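Local coordinates for protein B (Streptococcus agalactiae, PDB 5H6I), which acts as the CAMP factor, a secreted pore-forming toxin that permeabilizes membranes, and is also classed as a bacterial Fc-binding protein that binds IgG, at residues A[76-81]-A[96-101]; A[46-51]-A[104-109]; A[196-199]-A[205-208]; A[187-192]-A[211-216]. All coordinates share one frame; numbering follows the deposited sequence.

Contact 1: A[76-81]-A[96-101]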
loop_
_atom_site.group_PDB
_atom_site.type_symbol
_atom_site.label_atom_id
_atom_site.label_comp_id
_atom_site.label_asym_id
_atom_site.label_seq_id
_atom_site.Cartn_x
_atom_site.Cartn_y
_atom_site.Cartn_z
ATOM N N GLU A 76 -10.797 -12.670 5.924
ATOM C CA GLU A 76 -10.985 -14.104 6.106
ATOM C C GLU A 76 -11.981 -14.423 7.213
ATOM O O GLU A 76 -12.725 -15.403 7.104
ATOM C CB GLU A 76 -9.641 -14.774 6.397
ATOM C CG GLU A 76 -9.399 -16.043 5.599
ATOM C CD GLU A 76 -9.694 -15.867 4.121
ATOM O OE1 GLU A 76 -10.435 -16.700 3.560
ATOM O OE2 GLU A 76 -9.180 -14.899 3.519
ATOM N N LYS A 77 -12.016 -13.619 8.280
ATOM C CA LYS A 77 -12.962 -13.883 9.359
ATOM C C LYS A 77 -14.382 -13.500 8.962
ATOM O O LYS A 77 -15.346 -14.070 9.488
ATOM C CB LYS A 77 -12.531 -13.151 10.631
ATOM C CG LYS A 77 -13.382 -11.950 10.996
ATOM C CD LYS A 77 -12.989 -11.379 12.348
ATOM C CE LYS A 77 -13.366 -12.315 13.483
ATOM N NZ LYS A 77 -12.999 -11.743 14.808
ATOM N N LEU A 78 -14.536 -12.547 8.040
ATOM C CA LEU A 78 -15.865 -12.234 7.525
ATOM C C LEU A 78 -16.344 -13.313 6.562
ATOM O O LEU A 78 -17.528 -13.674 6.563
ATOM C CB LEU A 78 -15.859 -10.865 6.841
ATOM C CG LEU A 78 -15.629 -9.641 7.730
ATOM C CD1 LEU A 78 -15.137 -8.460 6.906
ATOM C CD2 LEU A 78 -16.890 -9.271 8.492
ATOM N N LYS A 79 -15.439 -13.842 5.736
ATOM C CA LYS A 79 -15.795 -14.933 4.834
ATOM C C LYS A 79 -16.201 -16.175 5.617
ATOM O O LYS A 79 -17.195 -16.834 5.289
ATOM C CB LYS A 79 -14.623 -15.248 3.903
ATOM C CG LYS A 79 -14.592 -14.432 2.625
ATOM C CD LYS A 79 -13.672 -15.070 1.596
ATOM C CE LYS A 79 -12.536 -14.134 1.213
ATOM N NZ LYS A 79 -11.489 -14.825 0.411
ATOM N N THR A 80 -15.434 -16.511 6.657
ATOM C CA THR A 80 -15.769 -17.667 7.480
ATOM C C THR A 80 -17.105 -17.471 8.185
ATOM O O THR A 80 -17.880 -18.423 8.340
ATOM C CB THR A 80 -14.653 -17.927 8.495
ATOM O OG1 THR A 80 -13.397 -18.020 7.811
ATOM C CG2 THR A 80 -14.904 -19.222 9.252
ATOM N N SER A 81 -17.400 -16.240 8.607
ATOM C CA SER A 81 -18.685 -15.970 9.246
ATOM C C SER A 81 -19.830 -16.072 8.246
ATOM O O SER A 81 -20.891 -16.622 8.565
ATOM C CB SER A 81 -18.666 -14.590 9.900
ATOM O OG SER A 81 -19.859 -14.361 10.630
ATOM N N GLY A 96 -22.550 -6.440 6.547
ATOM C CA GLY A 96 -22.405 -5.607 5.370
ATOM C C GLY A 96 -21.652 -4.326 5.653
ATOM O O GLY A 96 -20.857 -3.868 4.826
ATOM N N SER A 97 -21.896 -3.738 6.827
ATOM C CA SER A 97 -21.180 -2.526 7.210
ATOM C C SER A 97 -19.692 -2.788 7.394
ATOM O O SER A 97 -18.875 -1.884 7.191
ATOM C CB SER A 97 -21.782 -1.945 8.489
ATOM O OG SER A 97 -23.189 -1.821 8.378
ATOM N N ARG A 98 -19.321 -4.012 7.777
ATOM C CA ARG A 98 -17.909 -4.356 7.894
ATOM C C ARG A 98 -17.276 -4.574 6.525
ATOM O O ARG A 98 -16.113 -4.213 6.311
ATOM C CB ARG A 98 -17.744 -5.598 8.769
ATOM C CG ARG A 98 -18.342 -5.447 10.156
ATOM C CD ARG A 98 -18.309 -6.749 10.937
ATOM N NE ARG A 98 -18.969 -6.615 12.233
ATOM C CZ ARG A 98 -18.388 -6.119 13.320
ATOM N NH1 ARG A 98 -17.127 -5.710 13.271
ATOM N NH2 ARG A 98 -19.063 -6.032 14.458
ATOM N N VAL A 99 -18.026 -5.159 5.589
ATOM C CA VAL A 99 -17.510 -5.357 4.238
ATOM C C VAL A 99 -17.337 -4.019 3.532
ATOM O O VAL A 99 -16.342 -3.794 2.831
ATOM C CB VAL A 99 -18.434 -6.304 3.452
ATOM C CG1 VAL A 99 -18.106 -6.268 1.966
ATOM C CG2 VAL A 99 -18.323 -7.723 3.991
ATOM N N GLU A 100 -18.294 -3.104 3.712
ATOM C CA GLU A 100 -18.192 -1.791 3.082
ATOM C C GLU A 100 -17.018 -0.998 3.643
ATOM O O GLU A 100 -16.320 -0.301 2.898
ATOM C CB GLU A 100 -19.495 -1.015 3.267
ATOM C CG GLU A 100 -20.674 -1.585 2.502
ATOM C CD GLU A 100 -22.002 -1.070 3.019
ATOM O OE1 GLU A 100 -22.035 -0.531 4.146
ATOM O OE2 GLU A 100 -23.014 -1.204 2.298
ATOM N N ALA A 101 -16.786 -1.089 4.955
ATOM C CA ALA A 101 -15.681 -0.363 5.569
ATOM C C ALA A 101 -14.323 -0.858 5.088
ATOM O O ALA A 101 -13.330 -0.136 5.227
ATOM C CB ALA A 101 -15.765 -0.462 7.093
#

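Contact 2: A[46-51]-A[104-109]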
loop_
_atom_site.group_PDB
_atom_site.type_symbol
_atom_site.label_atom_id
_atom_site.label_comp_id
_atom_site.label_asym_id
_atom_site.label_seq_id
_atom_site.Cartn_x
_atom_site.Cartn_y
_atom_site.Cartn_z
ATOM N N ASP A 46 -13.817 -11.233 -2.036
ATOM C CA ASP A 46 -12.779 -11.743 -2.923
ATOM C C ASP A 46 -12.109 -10.626 -3.712
ATOM O O ASP A 46 -10.912 -10.711 -4.006
ATOM C CB ASP A 46 -13.363 -12.786 -3.877
ATOM C CG ASP A 46 -13.523 -14.144 -3.226
ATOM O OD1 ASP A 46 -13.180 -14.269 -2.031
ATOM O OD2 ASP A 46 -13.986 -15.085 -3.905
ATOM N N GLN A 47 -12.861 -9.579 -4.064
ATOM C CA GLN A 47 -12.253 -8.411 -4.691
ATOM C C GLN A 47 -11.299 -7.713 -3.730
ATOM O O GLN A 47 -10.210 -7.281 -4.126
ATOM C CB GLN A 47 -13.341 -7.447 -5.168
ATOM C CG GLN A 47 -12.827 -6.082 -5.599
ATOM C CD GLN A 47 -13.949 -5.117 -5.936
ATOM O OE1 GLN A 47 -15.124 -5.484 -5.926
ATOM N NE2 GLN A 47 -13.590 -3.873 -6.237
ATOM N N ASP A 48 -11.690 -7.597 -2.459
ATOM C CA ASP A 48 -10.814 -6.986 -1.467
ATOM C C ASP A 48 -9.611 -7.873 -1.170
ATOM O O ASP A 48 -8.495 -7.373 -0.990
ATOM C CB ASP A 48 -11.593 -6.694 -0.185
ATOM C CG ASP A 48 -12.816 -5.833 -0.429
ATOM O OD1 ASP A 48 -12.865 -5.146 -1.471
ATOM O OD2 ASP A 48 -13.731 -5.843 0.422
ATOM N N SER A 49 -9.819 -9.191 -1.115
ATOM C CA SER A 49 -8.716 -10.103 -0.828
ATOM C C SER A 49 -7.634 -10.012 -1.896
ATOM O O SER A 49 -6.439 -10.066 -1.585
ATOM C CB SER A 49 -9.235 -11.536 -0.710
ATOM O OG SER A 49 -8.220 -12.409 -0.243
ATOM N N ILE A 50 -8.034 -9.871 -3.160
ATOM C CA ILE A 50 -7.059 -9.690 -4.231
ATOM C C ILE A 50 -6.465 -8.288 -4.177
ATOM O O ILE A 50 -5.261 -8.098 -4.388
ATOM C CB ILE A 50 -7.710 -9.983 -5.595
ATOM C CG1 ILE A 50 -8.061 -11.468 -5.709
ATOM C CG2 ILE A 50 -6.791 -9.563 -6.735
ATOM C CD1 ILE A 50 -6.874 -12.391 -5.540
ATOM N N GLN A 51 -7.294 -7.285 -3.882
ATOM C CA GLN A 51 -6.798 -5.915 -3.808
ATOM C C GLN A 51 -5.869 -5.714 -2.618
ATOM O O GLN A 51 -4.941 -4.901 -2.692
ATOM C CB GLN A 51 -7.971 -4.938 -3.738
ATOM C CG GLN A 51 -7.617 -3.507 -4.102
ATOM C CD GLN A 51 -8.810 -2.734 -4.625
ATOM O OE1 GLN A 51 -9.893 -3.291 -4.809
ATOM N NE2 GLN A 51 -8.619 -1.442 -4.868
ATOM N N ASP A 104 -13.343 1.400 2.339
ATOM C CA ASP A 104 -12.779 2.627 2.889
ATOM C C ASP A 104 -11.362 2.408 3.401
ATOM O O ASP A 104 -10.537 3.327 3.353
ATOM C CB ASP A 104 -13.674 3.164 4.005
ATOM C CG ASP A 104 -15.039 3.591 3.501
ATOM O OD1 ASP A 104 -15.116 4.608 2.779
ATOM O OD2 ASP A 104 -16.035 2.910 3.825
ATOM N N VAL A 105 -11.063 1.204 3.896
ATOM C CA VAL A 105 -9.692 0.876 4.281
ATOM C C VAL A 105 -8.783 0.910 3.060
ATOM O O VAL A 105 -7.725 1.551 3.066
ATOM C CB VAL A 105 -9.642 -0.495 4.981
ATOM C CG1 VAL A 105 -8.217 -1.028 5.006
ATOM C CG2 VAL A 105 -10.200 -0.397 6.389
ATOM N N ILE A 106 -9.191 0.225 1.989
ATOM C CA ILE A 106 -8.389 0.192 0.769
ATOM C C ILE A 106 -8.258 1.588 0.176
ATOM O O ILE A 106 -7.176 1.988 -0.271
ATOM C CB ILE A 106 -8.999 -0.800 -0.241
ATOM C CG1 ILE A 106 -9.046 -2.207 0.356
ATOM C CG2 ILE A 106 -8.207 -0.795 -1.540
ATOM C CD1 ILE A 106 -9.854 -3.192 -0.461
ATOM N N GLU A 107 -9.351 2.355 0.171
ATOM C CA GLU A 107 -9.315 3.693 -0.411
ATOM C C GLU A 107 -8.367 4.607 0.354
ATOM O O GLU A 107 -7.704 5.465 -0.241
ATOM C CB GLU A 107 -10.721 4.291 -0.444
ATOM C CG GLU A 107 -11.404 4.190 -1.796
ATOM C CD GLU A 107 -12.909 4.331 -1.699
ATOM O OE1 GLU A 107 -13.620 3.694 -2.503
ATOM O OE2 GLU A 107 -13.380 5.080 -0.818
ATOM N N ALA A 108 -8.286 4.439 1.676
ATOM C CA ALA A 108 -7.361 5.246 2.462
ATOM C C ALA A 108 -5.911 4.886 2.167
ATOM O O ALA A 108 -5.035 5.754 2.223
ATOM C CB ALA A 108 -7.657 5.085 3.952
ATOM N N ILE A 109 -5.640 3.620 1.842
ATOM C CA ILE A 109 -4.267 3.208 1.568
ATOM C C ILE A 109 -3.809 3.729 0.211
ATOM O O ILE A 109 -2.691 4.240 0.073
ATOM C CB ILE A 109 -4.141 1.678 1.664
ATOM C CG1 ILE A 109 -4.479 1.214 3.080
ATOM C CG2 ILE A 109 -2.740 1.241 1.278
ATOM C CD1 ILE A 109 -5.049 -0.181 3.143
#

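Contact 3: A[196-199]-A[205-208]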
loop_
_atom_site.group_PDB
_atom_site.type_symbol
_atom_site.label_atom_id
_atom_site.label_comp_id
_atom_site.label_asym_id
_atom_site.label_seq_id
_atom_site.Cartn_x
_atom_site.Cartn_y
_atom_site.Cartn_z
ATOM N N LYS A 196 16.155 -5.923 -22.835
ATOM C CA LYS A 196 16.847 -5.145 -23.850
ATOM C C LYS A 196 18.365 -5.180 -23.737
ATOM O O LYS A 196 19.039 -4.657 -24.630
ATOM C CB LYS A 196 16.387 -3.679 -23.802
ATOM C CG LYS A 196 15.375 -3.294 -24.871
ATOM C CD LYS A 196 13.971 -3.736 -24.493
ATOM C CE LYS A 196 12.976 -3.416 -25.598
ATOM N NZ LYS A 196 12.976 -1.966 -25.943
ATOM N N VAL A 197 18.925 -5.769 -22.680
ATOM C CA VAL A 197 20.364 -5.693 -22.447
ATOM C C VAL A 197 20.955 -7.083 -22.245
ATOM O O VAL A 197 22.067 -7.365 -22.704
ATOM C CB VAL A 197 20.677 -4.788 -21.239
ATOM C CG1 VAL A 197 22.171 -4.778 -20.946
ATOM C CG2 VAL A 197 20.173 -3.373 -21.486
ATOM N N LEU A 198 20.207 -7.961 -21.567
ATOM C CA LEU A 198 20.742 -9.246 -21.123
ATOM C C LEU A 198 21.359 -10.034 -22.275
ATOM O O LEU A 198 22.556 -10.345 -22.263
ATOM C CB LEU A 198 19.636 -10.060 -20.446
ATOM C CG LEU A 198 19.996 -11.477 -19.992
ATOM C CD1 LEU A 198 21.266 -11.479 -19.153
ATOM C CD2 LEU A 198 18.843 -12.097 -19.221
ATOM N N ASN A 199 20.555 -10.370 -23.281
ATOM C CA ASN A 199 21.027 -11.139 -24.422
ATOM C C ASN A 199 21.274 -10.278 -25.652
ATOM O O ASN A 199 21.518 -10.817 -26.736
ATOM C CB ASN A 199 20.034 -12.253 -24.755
ATOM C CG ASN A 199 20.533 -13.621 -24.334
ATOM O OD1 ASN A 199 21.427 -14.189 -24.962
ATOM N ND2 ASN A 199 19.959 -14.155 -23.263
ATOM N N VAL A 205 28.620 -4.515 -20.782
ATOM C CA VAL A 205 27.530 -3.552 -20.659
ATOM C C VAL A 205 26.538 -4.014 -19.600
ATOM O O VAL A 205 26.078 -3.220 -18.769
ATOM C CB VAL A 205 26.856 -3.343 -22.027
ATOM C CG1 VAL A 205 25.481 -2.720 -21.861
ATOM C CG2 VAL A 205 27.733 -2.483 -22.924
ATOM N N TYR A 206 26.201 -5.306 -19.605
ATOM C CA TYR A 206 25.343 -5.863 -18.564
ATOM C C TYR A 206 25.979 -5.712 -17.188
ATOM O O TYR A 206 25.286 -5.439 -16.200
ATOM C CB TYR A 206 25.050 -7.334 -18.866
ATOM C CG TYR A 206 24.216 -8.047 -17.822
ATOM C CD1 TYR A 206 24.814 -8.673 -16.732
ATOM C CD2 TYR A 206 22.834 -8.108 -17.933
ATOM C CE1 TYR A 206 24.055 -9.326 -15.777
ATOM C CE2 TYR A 206 22.069 -8.762 -16.984
ATOM C CZ TYR A 206 22.683 -9.368 -15.910
ATOM O OH TYR A 206 21.923 -10.017 -14.964
ATOM N N ASN A 207 27.300 -5.884 -17.104
ATOM C CA ASN A 207 27.982 -5.802 -15.816
ATOM C C ASN A 207 27.974 -4.378 -15.271
ATOM O O ASN A 207 27.751 -4.170 -14.073
ATOM C CB ASN A 207 29.414 -6.318 -15.951
ATOM C CG ASN A 207 30.000 -6.771 -14.628
ATOM O OD1 ASN A 207 29.389 -6.600 -13.574
ATOM N ND2 ASN A 207 31.192 -7.352 -14.678
ATOM N N THR A 208 28.217 -3.386 -16.132
ATOM C CA THR A 208 28.247 -2.002 -15.669
ATOM C C THR A 208 26.861 -1.531 -15.243
ATOM O O THR A 208 26.730 -0.770 -14.276
ATOM C CB THR A 208 28.810 -1.087 -16.758
ATOM O OG1 THR A 208 28.072 -1.271 -17.972
ATOM C CG2 THR A 208 30.281 -1.395 -17.006
#

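Contact 4: A[187-192]-A[211-216]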
loop_
_atom_site.group_PDB
_atom_site.type_symbol
_atom_site.label_atom_id
_atom_site.label_comp_id
_atom_site.label_asym_id
_atom_site.label_seq_id
_atom_site.Cartn_x
_atom_site.Cartn_y
_atom_site.Cartn_z
ATOM N N TRP A 187 13.335 -1.767 -10.004
ATOM C CA TRP A 187 12.666 -2.886 -10.658
ATOM C C TRP A 187 12.320 -2.566 -12.107
ATOM O O TRP A 187 12.211 -3.480 -12.931
ATOM C CB TRP A 187 11.411 -3.274 -9.878
ATOM C CG TRP A 187 11.714 -3.894 -8.549
ATOM C CD1 TRP A 187 11.500 -3.345 -7.319
ATOM C CD2 TRP A 187 12.291 -5.185 -8.316
ATOM N NE1 TRP A 187 11.906 -4.213 -6.334
ATOM C CE2 TRP A 187 12.396 -5.351 -6.921
ATOM C CE3 TRP A 187 12.729 -6.217 -9.152
ATOM C CZ2 TRP A 187 12.919 -6.506 -6.343
ATOM C CZ3 TRP A 187 13.249 -7.364 -8.577
ATOM C CH2 TRP A 187 13.338 -7.499 -7.186
ATOM N N ASN A 188 12.141 -1.284 -12.436
ATOM C CA ASN A 188 11.917 -0.910 -13.827
ATOM C C ASN A 188 13.194 -1.056 -14.643
ATOM O O ASN A 188 13.148 -1.440 -15.818
ATOM C CB ASN A 188 11.387 0.521 -13.911
ATOM C CG ASN A 188 9.899 0.606 -13.640
ATOM O OD1 ASN A 188 9.151 -0.333 -13.913
ATOM N ND2 ASN A 188 9.461 1.736 -13.097
ATOM N N THR A 189 14.345 -0.753 -14.039
ATOM C CA THR A 189 15.614 -0.957 -14.726
ATOM C C THR A 189 15.970 -2.436 -14.802
ATOM O O THR A 189 16.660 -2.860 -15.733
ATOM C CB THR A 189 16.724 -0.175 -14.024
ATOM O OG1 THR A 189 16.240 1.124 -13.666
ATOM C CG2 THR A 189 17.928 -0.022 -14.939
ATOM N N ARG A 190 15.507 -3.231 -13.837
ATOM C CA ARG A 190 15.737 -4.670 -13.887
ATOM C C ARG A 190 14.905 -5.331 -14.976
ATOM O O ARG A 190 15.360 -6.293 -15.606
ATOM C CB ARG A 190 15.427 -5.287 -12.525
ATOM C CG ARG A 190 16.587 -5.204 -11.556
ATOM C CD ARG A 190 16.136 -5.321 -10.110
ATOM N NE ARG A 190 17.290 -5.322 -9.213
ATOM C CZ ARG A 190 17.248 -5.662 -7.929
ATOM N NH1 ARG A 190 16.104 -6.036 -7.378
ATOM N NH2 ARG A 190 18.353 -5.637 -7.195
ATOM N N PHE A 191 13.696 -4.820 -15.220
ATOM C CA PHE A 191 12.838 -5.385 -16.254
ATOM C C PHE A 191 13.378 -5.072 -17.646
ATOM O O PHE A 191 13.454 -5.957 -18.507
ATOM C CB PHE A 191 11.415 -4.852 -16.081
ATOM C CG PHE A 191 10.505 -5.157 -17.235
ATOM C CD1 PHE A 191 10.064 -6.449 -17.469
ATOM C CD2 PHE A 191 10.081 -4.147 -18.084
ATOM C CE1 PHE A 191 9.224 -6.729 -18.531
ATOM C CE2 PHE A 191 9.242 -4.419 -19.147
ATOM C CZ PHE A 191 8.812 -5.713 -19.371
ATOM N N THR A 192 13.763 -3.815 -17.883
ATOM C CA THR A 192 14.300 -3.435 -19.186
ATOM C C THR A 192 15.674 -4.047 -19.429
ATOM O O THR A 192 16.054 -4.280 -20.584
ATOM C CB THR A 192 14.369 -1.911 -19.300
ATOM O OG1 THR A 192 13.147 -1.340 -18.817
ATOM C CG2 THR A 192 14.580 -1.487 -20.747
ATOM N N LYS A 211 26.084 -2.827 -11.873
ATOM C CA LYS A 211 26.775 -2.101 -10.812
ATOM C C LYS A 211 25.958 -0.904 -10.342
ATOM O O LYS A 211 25.911 -0.609 -9.142
ATOM C CB LYS A 211 28.156 -1.651 -11.290
ATOM C CG LYS A 211 29.175 -2.772 -11.419
ATOM C CD LYS A 211 30.432 -2.291 -12.128
ATOM C CE LYS A 211 31.416 -3.426 -12.357
ATOM N NZ LYS A 211 32.579 -2.989 -13.178
ATOM N N ALA A 212 25.304 -0.208 -11.273
ATOM C CA ALA A 212 24.494 0.945 -10.899
ATOM C C ALA A 212 23.209 0.527 -10.199
ATOM O O ALA A 212 22.717 1.253 -9.326
ATOM C CB ALA A 212 24.176 1.786 -12.133
ATOM N N ILE A 213 22.646 -0.625 -10.569
ATOM C CA ILE A 213 21.468 -1.131 -9.872
ATOM C C ILE A 213 21.818 -1.488 -8.434
ATOM O O ILE A 213 21.114 -1.106 -7.492
ATOM C CB ILE A 213 20.873 -2.334 -10.626
ATOM C CG1 ILE A 213 20.391 -1.911 -12.014
ATOM C CG2 ILE A 213 19.733 -2.950 -9.830
ATOM C CD1 ILE A 213 19.921 -3.064 -12.875
ATOM N N THR A 214 22.920 -2.221 -8.244
ATOM C CA THR A 214 23.373 -2.547 -6.895
ATOM C C THR A 214 23.722 -1.292 -6.106
ATOM O O THR A 214 23.481 -1.231 -4.895
ATOM C CB THR A 214 24.575 -3.492 -6.962
ATOM O OG1 THR A 214 24.197 -4.703 -7.631
ATOM C CG2 THR A 214 25.078 -3.832 -5.567
ATOM N N HIS A 215 24.277 -0.276 -6.775
ATOM C CA HIS A 215 24.595 0.972 -6.089
ATOM C C HIS A 215 23.332 1.706 -5.658
ATOM O O HIS A 215 23.290 2.296 -4.572
ATOM C CB HIS A 215 25.453 1.862 -6.988
ATOM C CG HIS A 215 25.707 3.224 -6.422
ATOM N ND1 HIS A 215 24.912 4.312 -6.712
ATOM C CD2 HIS A 215 26.668 3.675 -5.581
ATOM C CE1 HIS A 215 25.372 5.374 -6.076
ATOM N NE2 HIS A 215 26.437 5.014 -5.381
ATOM N N ALA A 216 22.292 1.686 -6.498
ATOM C CA ALA A 216 21.032 2.316 -6.121
ATOM C C ALA A 216 20.387 1.608 -4.938
ATOM O O ALA A 216 19.721 2.251 -4.118
ATOM C CB ALA A 216 20.077 2.340 -7.314
#

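Contact 1: A[76-81]-A[96-101]
The guanidinium of Arg98 is the flat group nearest this contact, yet Leu78 occupies neither of its faces nor its edges. The leucine meets the aliphatic stem instead: its CD2 methyl lies 3.8 Å from Arg98 CB and equally 3.8 Å from Arg98 CD, resting against one side of the stem, while Arg98 NE is already 5.0 Å from Leu78 CD2. The two side chains are nearly perpendicular, the leucine arriving across the arginine stem. That stem is straight from CG to NE (chi2 173°, chi3 -176°), which carries the charged end past the leucine to the main-chain carbonyl of Ile138, with weaker bonds to the carbonyls of Arg137 and Asp140. The long side chain therefore does two jobs, a hydrocarbon surface for its neighbour and a polar tip satisfied by the end of helix 121-139 and the residue beyond it. Helices 65-84 and 93-115, consecutive in the chain, run in roughly opposite directions here as a helical hairpin within the N-terminal helical bundle, and both segments belong to the IgG constant region-binding part of the protein. The other leucine branch makes a looser apolar contact, Leu78 CD1 standing 4.4 Å from Val99 CG2. Leu45 of helix 35-58 touches both Leu78 and Val99, bringing a third helix to this junction. On helix 65-84 the carbonyl oxygen of Glu76 accepts two bonds from Thr80, with OG1 at 2.8 Å and the amide N approaching from opposite faces of its plane.

Contact 2: A[46-51]-A[104-109]
Asp48 is the first residue of segment 46-51 to touch segment 104-109, and it does so through CB, CG and OD1: Ile106 CD1 lies 3.9 Å from Asp48 CB and 3.7 Å from Asp48 OD1. The carboxylate is not left to the methyl alone, since Asp48 OD1 also forms a salt bridge with Lys44, one turn earlier on the same helix. Gln51 follows on the next turn. Its CG is anti to the backbone N (chi1 -161°) and the chain stays extended beyond, so that the amide reaches over to the other branch of the isoleucine, with Gln51 NE2 3.4 Å and Gln51 CG 3.8 Å from Ile106 CG2. Ile106 thus meets two residues one turn apart on helix 35-58, CD1 mainly at Asp48 and CG2 at Gln51. This helix runs in much the same direction as helix 93-115 at this point of the N-terminal helical bundle. Leu52 and Ile55 of helix 35-58 touch Ile106 as well and continue its apolar surroundings. No hydrogen bond joins the segments: an aspartate and a glutamine are packed against a branched hydrocarbon, so the fit here rests on shape and van der Waals contact, not on directional bonding.

Contact 3: A[196-199]-A[205-208]
Val197 and Leu198 leave the end of one helix and fold back on Val205 and Tyr206 of the next, in the connection of a helical hairpin at the far end of the C-terminal three-helix bundle. The two halves of the contact differ in character. On the inner side Val197 is buried and points at helix 203-220. Its CG1, anti to the backbone N (chi1 177°), sits 4.0 Å from Val205 CG1 and 4.1 Å from Tyr206 CA, and the two valine side chains are nearly perpendicular. Helix 227-245 covers this side, with Leu245 against Val197 and Ala244 against Val205, so the loop and two helices share one small apolar junction. The outer side is more open, with Leu198 exposed and Tyr206 partly so. There Leu198 and Tyr206 stand next to each other, similarly directed, both also touching a neighbouring molecule in the crystal, so the pose of this outer pair may owe something to lattice packing. The methyl approaches the phenol ring obliquely, with Leu198 CD1 3.6 Å from Tyr206 CE2. Even so, it is here that the segments approach most closely. At the neighbouring ring atom, Tyr206 CD2 is 4.0 Å from the backbone atom Leu198 CA.

Contact 4: A[187-192]-A[211-216]
This is a buried helix-to-helix contact between the first two helices of the C-terminal three-helix bundle, made by one isoleucine set against two consecutive residues. Ile213 of helix 203-220 meets Thr189 and Arg190 of helix 179-196, and the two helices run in roughly opposite directions here. Its CD1 tip lies 4.2 Å from Thr189 CG2 and also 4.2 Å from Arg190 CG, while its CG2 branch comes within 3.5 Å of Arg190 NE. Thr189 and Ile213 run antiparallel past one another; only the threonine methyl faces the isoleucine, because OG1 turns back to bond the carbonyl oxygen of Glu185 on its own helix. The arginine chain is extended from CG to NE (chi3 176°), which brings its guanidinium alongside the CG2 branch, the methyl approaching obliquely. There Arg190 NH1 stands 3.1 Å above the plane of the Trp187 ring, toward its rim, and Trp187 CE3 lies at the edge of the guanidinium, in its plane. A sulfate ion, probably from the crystallisation liquor, sits about 3 Å from the Arg190 side chain, consistent with the positive charge of that end. Ile213 is further packed by Ile186 and Arg193 of helix 179-196, Val217 touches Arg190, and Leu237 and Leu241 of helix 227-245 close over Thr189 as the third helix of the bundle.

How the contacts relate
From the N terminus, helix 35-58 supplies the first half of contact 2, whose loop closes only when helix 93-115 returns to it. Contact 1, between helices 65-84 and 93-115, falls wholly within that loop, and the Lys79-Asp46 salt bridge joins the two contacts directly; together they tie three helices of the N-terminal bundle. After both have closed, the chain passes through helices 121-139 and 145-163 to the C-terminal helices. Contact 4 then spans helices 179-196 and 203-220, enclosing contact 3 at their connection. The two pairs are in series, and contacts 2 and 4 do not touch, their nearest atoms being about 17 Å apart.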